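Local coordinates for protein histone-lysine N-methyltransferase, H3 lysine-9 specific SUVH4 (Arabidopsis thaliana, PDB 4QEO) that binds DNA carrying methylated cytosines and methylates a lysine in the tail of histone H3, using S-adenosyl-L-methionine, to mark chromatin for transcriptional repression, at residues Y188-F193 against Y205-K210; I110-Q115 against D124-T129; I325-V330 against F468-L473. All blocks are in the same frame, centred on the assembly; numbering follows the deposited sequence.

Contact 1. Residues Y188-F193 against Y205-K210; sequences YKVEKF and YKYRLK
Phe193 and Tyr207 sit opposite each other as a non-hydrogen-bonded pair, their side chains running side by side in the same direction. The ring planes are within 17° of parallel but slid apart, with centroids of the Phe193 and Tyr207 rings 5.8 Å from each other, so they barely overlap. The real touch is Phe193 CB on Tyr207 CD2, at 3.4 Å; with its CG set between backbone N and carbonyl carbon (chi1 68°), the rest of Phe193 leads away from the partner strand. Val190 is on the same face and splits its two methyls: CG1 meets the edge of the Tyr207 ring in plane, 4.0 Å from CD2, while CG2 lies beside Leu209 CD2 at 3.8 Å. Helix 151-161 packs on this face through Cys159 and Leu155.

These two strands form an antiparallel hairpin of the SRA domain, and a classic beta bulge interrupts it where Glu191 and Lys192 both face Arg208. The carbonyl of Arg208 takes two donors: Glu191 N, nearly along the C=O direction, and Lys192 N, 3.3 Å from Arg208 O and on a lone pair. The bulge shifts the register by one and turns the Glu191 side chain toward the partner strand. Its carboxylate forms a salt bridge with Lys189, NZ 3.0 Å from Glu191 OE1, while OE2 rests 3.2 Å from Lys210 CE. On the other face Lys192 and Arg208 run alongside one another despite their like charges, and Arg208 NH1 turns to Thr127 OG1 for a hydrogen bond.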
loop_
_atom_site.group_PDB
_atom_site.type_symbol
_atom_site.label_atom_id
_atom_site.label_comp_id
_atom_site.label_asym_id
_atom_site.label_seq_id
_atom_site.Cartn_x
_atom_site.Cartn_y
_atom_site.Cartn_z
ATOM N N TYR A 188 -8.911 11.602 21.212
ATOM C CA TYR A 188 -8.477 12.288 22.434
ATOM C C TYR A 188 -9.536 13.301 22.811
ATOM O O TYR A 188 -10.181 13.894 21.945
ATOM C CB TYR A 188 -7.153 13.046 22.204
ATOM C CG TYR A 188 -5.893 12.189 22.071
ATOM C CD1 TYR A 188 -5.742 11.266 21.043
ATOM C CD2 TYR A 188 -4.826 12.357 22.962
ATOM C CE1 TYR A 188 -4.570 10.506 20.911
ATOM C CE2 TYR A 188 -3.648 11.606 22.833
ATOM C CZ TYR A 188 -3.527 10.687 21.815
ATOM O OH TYR A 188 -2.373 9.930 21.703
ATOM N N LYS A 189 -9.709 13.532 24.107
ATOM C CA LYS A 189 -10.490 14.666 24.545
ATOM C C LYS A 189 -9.592 15.874 24.714
ATOM O O LYS A 189 -8.399 15.730 24.970
ATOM C CB LYS A 189 -11.178 14.364 25.886
ATOM C CG LYS A 189 -10.238 14.169 27.098
ATOM C CD LYS A 189 -11.072 14.230 28.433
ATOM C CE LYS A 189 -10.218 14.142 29.721
ATOM N NZ LYS A 189 -11.049 14.259 31.003
ATOM N N VAL A 190 -10.172 17.062 24.577
ATOM C CA VAL A 190 -9.498 18.282 24.998
ATOM C C VAL A 190 -9.847 18.493 26.470
ATOM O O VAL A 190 -10.977 18.832 26.824
ATOM C CB VAL A 190 -9.937 19.490 24.161
ATOM C CG1 VAL A 190 -9.064 20.715 24.477
ATOM C CG2 VAL A 190 -9.850 19.127 22.692
ATOM N N GLU A 191 -8.857 18.260 27.323
ATOM C CA GLU A 191 -9.035 18.314 28.766
ATOM C C GLU A 191 -9.112 19.751 29.193
ATOM O O GLU A 191 -9.971 20.145 29.985
ATOM C CB GLU A 191 -7.843 17.655 29.452
ATOM C CG GLU A 191 -7.734 17.990 30.929
ATOM C CD GLU A 191 -7.850 16.763 31.781
ATOM O OE1 GLU A 191 -8.966 16.207 31.872
ATOM O OE2 GLU A 191 -6.813 16.330 32.324
ATOM N N LYS A 192 -8.202 20.552 28.669
ATOM C CA LYS A 192 -8.327 21.977 28.977
ATOM C C LYS A 192 -7.499 22.785 28.031
ATOM O O LYS A 192 -6.769 22.219 27.242
ATOM C CB LYS A 192 -7.900 22.288 30.415
ATOM C CG LYS A 192 -6.482 21.946 30.709
ATOM C CD LYS A 192 -6.097 22.452 32.071
ATOM C CE LYS A 192 -4.807 21.807 32.494
ATOM N NZ LYS A 192 -4.894 20.327 32.437
ATOM N N PHE A 193 -7.618 24.104 28.094
ATOM C CA PHE A 193 -6.848 24.939 27.183
ATOM C C PHE A 193 -6.605 26.283 27.807
ATOM O O PHE A 193 -7.349 26.715 28.702
ATOM C CB PHE A 193 -7.590 25.120 25.846
ATOM C CG PHE A 193 -8.849 25.932 25.978
ATOM C CD1 PHE A 193 -10.034 25.325 26.385
ATOM C CD2 PHE A 193 -8.843 27.300 25.725
ATOM C CE1 PHE A 193 -11.191 26.066 26.538
ATOM C CE2 PHE A 193 -10.008 28.058 25.891
ATOM C CZ PHE A 193 -11.171 27.446 26.305
ATOM N N TYR A 205 -2.084 29.647 22.140
ATOM C CA TYR A 205 -3.105 28.866 22.814
ATOM C C TYR A 205 -2.561 27.462 22.917
ATOM O O TYR A 205 -1.873 27.004 22.028
ATOM C CB TYR A 205 -4.435 28.933 22.057
ATOM C CG TYR A 205 -5.075 30.271 22.315
ATOM C CD1 TYR A 205 -4.768 31.383 21.517
ATOM C CD2 TYR A 205 -5.897 30.456 23.412
ATOM C CE1 TYR A 205 -5.316 32.638 21.791
ATOM C CE2 TYR A 205 -6.447 31.691 23.697
ATOM C CZ TYR A 205 -6.154 32.775 22.885
ATOM O OH TYR A 205 -6.700 33.992 23.176
ATOM N N LYS A 206 -2.833 26.799 24.030
ATOM C CA LYS A 206 -2.331 25.457 24.265
ATOM C C LYS A 206 -3.512 24.598 24.648
ATOM O O LYS A 206 -4.353 25.041 25.431
ATOM C CB LYS A 206 -1.299 25.445 25.420
ATOM C CG LYS A 206 0.026 26.128 25.065
ATOM C CD LYS A 206 1.088 25.793 26.108
ATOM C CE LYS A 206 2.455 25.770 25.470
ATOM N NZ LYS A 206 3.554 25.656 26.466
ATOM N N TYR A 207 -3.550 23.385 24.097
ATOM C CA TYR A 207 -4.662 22.465 24.237
ATOM C C TYR A 207 -4.118 21.191 24.847
ATOM O O TYR A 207 -3.294 20.520 24.263
ATOM C CB TYR A 207 -5.363 22.214 22.875
ATOM C CG TYR A 207 -5.990 23.507 22.391
ATOM C CD1 TYR A 207 -5.249 24.418 21.660
ATOM C CD2 TYR A 207 -7.292 23.840 22.739
ATOM C CE1 TYR A 207 -5.789 25.635 21.252
ATOM C CE2 TYR A 207 -7.846 25.068 22.339
ATOM C CZ TYR A 207 -7.074 25.951 21.600
ATOM O OH TYR A 207 -7.606 27.158 21.206
ATOM N N ARG A 208 -4.555 20.890 26.061
ATOM C CA ARG A 208 -4.146 19.654 26.696
ATOM C C ARG A 208 -5.169 18.574 26.360
ATOM O O ARG A 208 -6.381 18.688 26.714
ATOM C CB ARG A 208 -4.025 19.857 28.202
ATOM C CG ARG A 208 -3.876 18.579 29.016
ATOM C CD ARG A 208 -2.500 17.942 28.840
ATOM N NE ARG A 208 -1.395 18.908 28.774
ATOM C CZ ARG A 208 -0.822 19.462 29.843
ATOM N NH1 ARG A 208 0.178 20.326 29.712
ATOM N NH2 ARG A 208 -1.262 19.167 31.050
ATOM N N LEU A 209 -4.640 17.544 25.689
ATOM C CA LEU A 209 -5.396 16.411 25.165
ATOM C C LEU A 209 -5.021 15.147 25.915
ATOM O O LEU A 209 -3.843 14.938 26.247
ATOM C CB LEU A 209 -5.069 16.198 23.687
ATOM C CG LEU A 209 -4.903 17.467 22.831
ATOM C CD1 LEU A 209 -4.512 17.078 21.421
ATOM C CD2 LEU A 209 -6.185 18.220 22.821
ATOM N N LYS A 210 -6.028 14.306 26.160
ATOM C CA LYS A 210 -5.853 13.028 26.856
ATOM C C LYS A 210 -6.523 11.970 26.020
ATOM O O LYS A 210 -7.690 12.129 25.658
ATOM C CB LYS A 210 -6.571 13.070 28.223
ATOM C CG LYS A 210 -6.209 14.242 29.117
ATOM C CD LYS A 210 -4.735 14.224 29.495
ATOM C CE LYS A 210 -4.535 14.433 30.996
ATOM N NZ LYS A 210 -3.090 14.469 31.373
#

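Contact 2. Residues I110-Q115 against D124-T129; sequences IVMSGQ and DTVTYT. With nucleotides of chain B.
Tyr128 lies between Ile110 and the methylated cytosine 5CM7 of chain B. Its CB carries CG anti to the backbone N (chi1 -171°). One face of the ring takes Ile110 CD1 over its centre, a CH-pi contact with the methyl 3.6 Å from the Tyr128 ring centroid. Along the CD1-CE1 flank comes Met112 CG, 3.8 Å from Tyr128 CE1; farther out, Met112 CE reaches Val126 CG1 tip to tip. Over the opposite face hangs N4 of 5CM7, displaced toward the rim and 3.3 Å from both CE1 and CZ of Tyr128. At the tip, OH donates to Val111 O at 2.9 Å, approaching from above the carbonyl plane, and lies 3.2 Å from C5 of 5CM7.

This is the base pocket of the SRA domain, a module known for holding a methylcytosine flipped out of the duplex. N4 of 5CM7 donates one of its protons to Thr129 O (2.8 Å), and O2 accepts from Ser113 N and Gln115 N, while Ser113 OG donates to OP1 of DA8 of chain B. An amino donor at one end and a carbonyl acceptor at the other are what cytosine offers, consistent with recognition of that base.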
loop_
_atom_site.group_PDB
_atom_site.type_symbol
_atom_site.label_atom_id
_atom_site.label_comp_id
_atom_site.label_asym_id
_atom_site.label_seq_id
_atom_site.Cartn_x
_atom_site.Cartn_y
_atom_site.Cartn_z
ATOM N N ILE A 110 -6.959 16.540 14.292
ATOM C CA ILE A 110 -5.733 17.332 14.289
ATOM C C ILE A 110 -4.548 16.502 13.838
ATOM O O ILE A 110 -4.553 15.290 13.952
ATOM C CB ILE A 110 -5.412 17.971 15.677
ATOM C CG1 ILE A 110 -5.115 16.871 16.705
ATOM C CG2 ILE A 110 -6.582 18.842 16.131
ATOM C CD1 ILE A 110 -4.565 17.387 18.019
ATOM N N VAL A 111 -3.517 17.175 13.338
ATOM C CA VAL A 111 -2.306 16.479 12.939
ATOM C C VAL A 111 -1.121 17.050 13.711
ATOM O O VAL A 111 -0.905 18.265 13.723
ATOM C CB VAL A 111 -2.046 16.661 11.423
ATOM C CG1 VAL A 111 -0.744 15.983 11.026
ATOM C CG2 VAL A 111 -3.227 16.117 10.605
ATOM N N MET A 112 -0.343 16.177 14.346
ATOM C CA MET A 112 0.866 16.603 15.041
ATOM C C MET A 112 2.081 16.185 14.224
ATOM O O MET A 112 2.352 14.993 14.057
ATOM C CB MET A 112 0.962 15.944 16.434
ATOM C CG MET A 112 -0.304 15.933 17.264
ATOM S SD MET A 112 -0.185 14.829 18.721
ATOM C CE MET A 112 1.443 15.269 19.341
ATOM N N SER A 113 2.823 17.157 13.713
ATOM C CA SER A 113 3.911 16.840 12.799
ATOM C C SER A 113 5.182 17.489 13.280
ATOM O O SER A 113 6.161 17.544 12.551
ATOM C CB SER A 113 3.574 17.325 11.393
ATOM O OG SER A 113 2.573 16.485 10.845
ATOM N N GLY A 114 5.149 17.985 14.512
ATOM C CA GLY A 114 6.335 18.538 15.145
ATOM C C GLY A 114 6.772 19.861 14.539
ATOM O O GLY A 114 7.947 20.211 14.572
ATOM N N GLN A 115 5.825 20.607 13.984
ATOM C CA GLN A 115 6.162 21.860 13.308
ATOM C C GLN A 115 6.034 23.094 14.203
ATOM O O GLN A 115 6.570 24.156 13.890
ATOM C CB GLN A 115 5.273 22.010 12.086
ATOM C CG GLN A 115 5.315 20.777 11.212
ATOM C CD GLN A 115 6.637 20.681 10.506
ATOM O OE1 GLN A 115 7.072 21.641 9.889
ATOM N NE2 GLN A 115 7.305 19.544 10.624
ATOM N N ASP A 124 -0.041 9.326 25.452
ATOM C CA ASP A 124 -1.391 9.374 25.965
ATOM C C ASP A 124 -1.781 10.800 26.329
ATOM O O ASP A 124 -2.906 11.136 26.394
ATOM C CB ASP A 124 -1.552 8.475 27.169
ATOM C CG ASP A 124 -1.847 7.040 26.806
ATOM O OD1 ASP A 124 -1.732 6.635 25.657
ATOM O OD2 ASP A 124 -2.204 6.301 27.716
ATOM N N THR A 125 -0.795 11.615 26.600
ATOM C CA THR A 125 -1.032 13.014 26.913
ATOM C C THR A 125 -0.301 13.905 25.920
ATOM O O THR A 125 0.832 13.641 25.632
ATOM C CB THR A 125 -0.571 13.358 28.337
ATOM O OG1 THR A 125 -1.351 12.641 29.278
ATOM C CG2 THR A 125 -0.723 14.820 28.604
ATOM N N VAL A 126 -0.964 14.939 25.409
ATOM C CA VAL A 126 -0.344 15.835 24.442
ATOM C C VAL A 126 -0.663 17.284 24.816
ATOM O O VAL A 126 -1.750 17.567 25.301
ATOM C CB VAL A 126 -0.894 15.538 23.018
ATOM C CG1 VAL A 126 -0.477 16.603 22.027
ATOM C CG2 VAL A 126 -0.399 14.163 22.540
ATOM N N THR A 127 0.296 18.186 24.612
ATOM C CA THR A 127 0.013 19.609 24.682
ATOM C C THR A 127 0.157 20.145 23.265
ATOM O O THR A 127 1.263 20.254 22.745
ATOM C CB THR A 127 0.967 20.334 25.651
ATOM O OG1 THR A 127 0.891 19.701 26.930
ATOM C CG2 THR A 127 0.548 21.817 25.825
ATOM N N TYR A 128 -0.974 20.425 22.629
ATOM C CA TYR A 128 -1.012 20.776 21.206
ATOM C C TYR A 128 -1.198 22.284 21.061
ATOM O O TYR A 128 -2.137 22.863 21.628
ATOM C CB TYR A 128 -2.186 20.052 20.553
ATOM C CG TYR A 128 -2.226 20.143 19.044
ATOM C CD1 TYR A 128 -1.336 19.425 18.262
ATOM C CD2 TYR A 128 -3.171 20.934 18.406
ATOM C CE1 TYR A 128 -1.401 19.496 16.854
ATOM C CE2 TYR A 128 -3.245 21.003 17.033
ATOM C CZ TYR A 128 -2.360 20.286 16.260
ATOM O OH TYR A 128 -2.451 20.367 14.889
ATOM N N THR A 129 -0.292 22.927 20.329
ATOM C CA THR A 129 -0.410 24.353 20.126
ATOM C C THR A 129 -1.536 24.652 19.153
ATOM O O THR A 129 -1.715 23.934 18.171
ATOM C CB THR A 129 0.888 24.943 19.589
ATOM O OG1 THR A 129 1.986 24.386 20.314
ATOM C CG2 THR A 129 0.903 26.485 19.734
ATOM N N1 5CM B 7 1.150 21.490 12.947
ATOM C C2 5CM B 7 1.832 20.983 14.059
ATOM N N3 5CM B 7 1.491 21.299 15.309
ATOM C C4 5CM B 7 0.493 22.107 15.549
ATOM C C5 5CM B 7 -0.230 22.653 14.405
ATOM C C5A 5CM B 7 -1.356 23.583 14.649
ATOM C C6 5CM B 7 0.158 22.323 13.134
ATOM O O2 5CM B 7 2.740 20.217 13.925
ATOM N N4 5CM B 7 0.137 22.438 16.759
ATOM C "C1'" 5CM B 7 1.622 21.175 11.619
ATOM C "C2'" 5CM B 7 0.666 20.756 10.516
ATOM C "C3'" 5CM B 7 1.428 21.212 9.295
ATOM C "C4'" 5CM B 7 1.979 22.547 9.754
ATOM O "O4'" 5CM B 7 2.195 22.372 11.133
ATOM O "O3'" 5CM B 7 2.538 20.373 9.025
ATOM C "C5'" 5CM B 7 1.121 23.775 9.434
ATOM O "O5'" 5CM B 7 -0.210 23.746 9.876
ATOM P P 5CM B 7 -1.024 25.028 10.229
ATOM O OP1 5CM B 7 -2.192 24.612 10.930
ATOM O OP2 5CM B 7 -0.161 26.012 10.775
ATOM P P DA B 8 2.460 19.025 8.293
ATOM O OP1 DA B 8 1.593 18.095 8.945
ATOM O OP2 DA B 8 3.796 18.642 8.008
ATOM O "O5'" DA B 8 1.703 19.292 6.935
ATOM C "C5'" DA B 8 2.363 19.936 5.863
ATOM C "C4'" DA B 8 2.141 19.173 4.585
ATOM O "O4'" DA B 8 2.307 20.070 3.483
ATOM C "C3'" DA B 8 3.160 18.073 4.348
ATOM O "O3'" DA B 8 2.588 17.070 3.512
ATOM C "C2'" DA B 8 4.316 18.838 3.736
ATOM C "C1'" DA B 8 3.648 20.023 3.040
ATOM N N9 DA B 8 4.234 21.336 3.280
ATOM C C8 DA B 8 4.830 21.825 4.411
ATOM N N7 DA B 8 5.205 23.074 4.312
ATOM C C5 DA B 8 4.814 23.438 3.034
ATOM C C6 DA B 8 4.925 24.641 2.317
ATOM N N6 DA B 8 5.474 25.748 2.809
ATOM N N1 DA B 8 4.429 24.670 1.067
ATOM C C2 DA B 8 3.880 23.560 0.570
ATOM N N3 DA B 8 3.709 22.377 1.146
ATOM C C4 DA B 8 4.207 22.381 2.391
#

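Contact 3. Residues I325-V330 against F468-L473; sequences IESRDV and FVQCVL
Gln470 turns its side-chain amide against the backbone of Arg328 and grips it at both ends. OE1 accepts from Arg328 N at 3.0 Å, and NE2 donates to Arg328 O at 2.9 Å, from well above that carbonyl's plane. The bend at chi2 (64°) curls the amide alongside its own strand, where the second N-H of Gln470 runs almost straight (175°) to Cys471 O, 3.0 Å from NE2. Three hydrogen bonds thus fix the rotation of this buried amide. The same Cys471 O receives a CA-H...O contact from Val330 CA, and Val330 CG2, placed anti to the backbone N, packs 3.9 Å from Leu473 CG.

Here the pre-SET region meets the SET domain. The loop 325-330 is about to become strand 331-332, which pairs in parallel with strand 467-473 as an outer strand of that sheet; ahead of the pairing, Gln470 stands in for main-chain partners.

On the other side direct bonds give way to water bridges, and the bound peptide covers part of it. One water accepts from Cys471 N at 2.8 Å and can donate to Asp329 O. A second lies 2.7 Å from Ser327 OG and 2.8 Å from Val469 O, between that hydroxyl and that carbonyl. Ser327 OG also sits obliquely to the Phe468 ring, 3.5 Å from CE2. That ring makes a cation-pi contact with a basic side chain of the peptide, and a basic side chain also packs on Ser327. Asp329 starts away from the strand, and an apolar side chain of the peptide packs on it.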
loop_
_atom_site.group_PDB
_atom_site.type_symbol
_atom_site.label_atom_id
_atom_site.label_comp_id
_atom_site.label_asym_id
_atom_site.label_seq_id
_atom_site.Cartn_x
_atom_site.Cartn_y
_atom_site.Cartn_z
ATOM N N ILE A 325 1.142 2.109 -13.078
ATOM C CA ILE A 325 0.103 3.104 -12.844
ATOM C C ILE A 325 -1.238 2.451 -12.506
ATOM O O ILE A 325 -1.925 2.878 -11.582
ATOM C CB ILE A 325 -0.029 4.074 -14.043
ATOM C CG1 ILE A 325 1.238 4.928 -14.163
ATOM C CG2 ILE A 325 -1.249 4.969 -13.891
ATOM C CD1 ILE A 325 1.389 5.638 -15.476
ATOM N N GLU A 326 -1.600 1.422 -13.261
ATOM C CA GLU A 326 -2.849 0.703 -13.039
ATOM C C GLU A 326 -2.821 -0.665 -13.724
ATOM O O GLU A 326 -2.066 -0.893 -14.668
ATOM C CB GLU A 326 -4.029 1.511 -13.574
ATOM C CG GLU A 326 -3.972 1.725 -15.083
ATOM C CD GLU A 326 -5.049 2.664 -15.590
ATOM O OE1 GLU A 326 -6.241 2.418 -15.297
ATOM O OE2 GLU A 326 -4.699 3.652 -16.274
ATOM N N SER A 327 -3.667 -1.562 -13.239
ATOM C CA SER A 327 -3.757 -2.906 -13.758
ATOM C C SER A 327 -4.278 -2.874 -15.183
ATOM O O SER A 327 -5.040 -1.978 -15.557
ATOM C CB SER A 327 -4.684 -3.741 -12.881
ATOM O OG SER A 327 -4.680 -5.093 -13.298
ATOM N N ARG A 328 -3.840 -3.850 -15.969
ATOM C CA ARG A 328 -4.236 -3.994 -17.369
ATOM C C ARG A 328 -4.425 -5.462 -17.687
ATOM O O ARG A 328 -3.979 -6.325 -16.928
ATOM C CB ARG A 328 -3.140 -3.459 -18.293
ATOM C CG ARG A 328 -2.711 -2.040 -18.003
ATOM C CD ARG A 328 -2.495 -1.287 -19.287
ATOM N NE ARG A 328 -1.881 0.013 -19.060
ATOM C CZ ARG A 328 -1.482 0.820 -20.037
ATOM N NH1 ARG A 328 -1.635 0.454 -21.301
ATOM N NH2 ARG A 328 -0.929 1.992 -19.751
ATOM N N ASP A 329 -5.055 -5.746 -18.827
ATOM C CA ASP A 329 -5.120 -7.104 -19.349
ATOM C C ASP A 329 -3.706 -7.632 -19.532
ATOM O O ASP A 329 -3.394 -8.760 -19.138
ATOM C CB ASP A 329 -5.868 -7.146 -20.684
ATOM C CG ASP A 329 -7.372 -7.125 -20.510
ATOM O OD1 ASP A 329 -7.839 -7.329 -19.369
ATOM O OD2 ASP A 329 -8.089 -6.915 -21.514
ATOM N N VAL A 330 -2.843 -6.813 -20.122
ATOM C CA VAL A 330 -1.440 -7.199 -20.278
ATOM C C VAL A 330 -0.539 -5.967 -20.372
ATOM O O VAL A 330 -0.923 -4.943 -20.933
ATOM C CB VAL A 330 -1.231 -8.146 -21.492
ATOM C CG1 VAL A 330 -1.504 -7.424 -22.794
ATOM C CG2 VAL A 330 0.183 -8.753 -21.490
ATOM N N PHE A 468 -1.678 -7.838 -6.378
ATOM C CA PHE A 468 -2.454 -8.347 -7.491
ATOM C C PHE A 468 -1.535 -8.902 -8.579
ATOM O O PHE A 468 -0.345 -8.554 -8.650
ATOM C CB PHE A 468 -3.401 -7.284 -8.045
ATOM C CG PHE A 468 -2.719 -6.187 -8.820
ATOM C CD1 PHE A 468 -2.171 -5.096 -8.168
ATOM C CD2 PHE A 468 -2.656 -6.237 -10.209
ATOM C CE1 PHE A 468 -1.562 -4.076 -8.884
ATOM C CE2 PHE A 468 -2.050 -5.228 -10.931
ATOM C CZ PHE A 468 -1.500 -4.141 -10.267
ATOM N N VAL A 469 -2.112 -9.781 -9.394
ATOM C CA VAL A 469 -1.433 -10.453 -10.488
ATOM C C VAL A 469 -1.555 -9.656 -11.771
ATOM O O VAL A 469 -2.659 -9.307 -12.193
ATOM C CB VAL A 469 -2.049 -11.843 -10.738
ATOM C CG1 VAL A 469 -1.598 -12.393 -12.083
ATOM C CG2 VAL A 469 -1.687 -12.790 -9.613
ATOM N N GLN A 470 -0.416 -9.390 -12.398
ATOM C CA GLN A 470 -0.368 -8.668 -13.655
ATOM C C GLN A 470 0.368 -9.495 -14.708
ATOM O O GLN A 470 1.531 -9.897 -14.501
ATOM C CB GLN A 470 0.328 -7.320 -13.458
ATOM C CG GLN A 470 0.480 -6.535 -14.738
ATOM C CD GLN A 470 -0.850 -6.152 -15.329
ATOM O OE1 GLN A 470 -1.619 -5.395 -14.725
ATOM N NE2 GLN A 470 -1.138 -6.670 -16.514
ATOM N N CYS A 471 -0.308 -9.766 -15.826
ATOM C CA CYS A 471 0.332 -10.457 -16.942
ATOM C C CYS A 471 1.241 -9.499 -17.695
ATOM O O CYS A 471 0.845 -8.383 -18.024
ATOM C CB CYS A 471 -0.703 -11.064 -17.896
ATOM S SG CYS A 471 -1.514 -12.559 -17.253
ATOM N N VAL A 472 2.466 -9.944 -17.953
ATOM C CA VAL A 472 3.453 -9.125 -18.643
ATOM C C VAL A 472 4.065 -9.909 -19.809
ATOM O O VAL A 472 4.468 -11.057 -19.631
ATOM C CB VAL A 472 4.596 -8.710 -17.688
ATOM C CG1 VAL A 472 5.645 -7.882 -18.432
ATOM C CG2 VAL A 472 4.051 -7.955 -16.487
ATOM N N LEU A 473 4.109 -9.291 -20.990
ATOM C CA LEU A 473 4.853 -9.831 -22.130
ATOM C C LEU A 473 6.091 -8.965 -22.392
ATOM O O LEU A 473 6.005 -7.734 -22.415
ATOM C CB LEU A 473 3.967 -9.878 -23.381
ATOM C CG LEU A 473 2.823 -10.896 -23.360
ATOM C CD1 LEU A 473 1.830 -10.630 -24.488
ATOM C CD2 LEU A 473 3.357 -12.317 -23.438
HETATM O O HOH W 1 -4.191 -7.640 -13.858
HETATM O O HOH W 2 -3.036 -9.317 -16.222
#

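In the fold
From the N terminus, contact 2 comes first, closing a short loop of eight residues between 110-115 and 124-129, within which strand 120-122 turns back into 125-129. Contact 1 opens only afterwards, at the hairpin of strands 180-197 and 203-211. The two follow in series yet touch in space: strand 203-211 pairs with 125-129, and Leu209 packs on Ile110, so the hairpin backs the DNA-base pocket within one SRA sheet. Contact 3 lies about 42 Å from contact 2 and 49 Å from contact 1, centre to centre. It closes a far longer loop of 137 residues, tying the pre-SET region to the SET domain. None of the three nests or crosses.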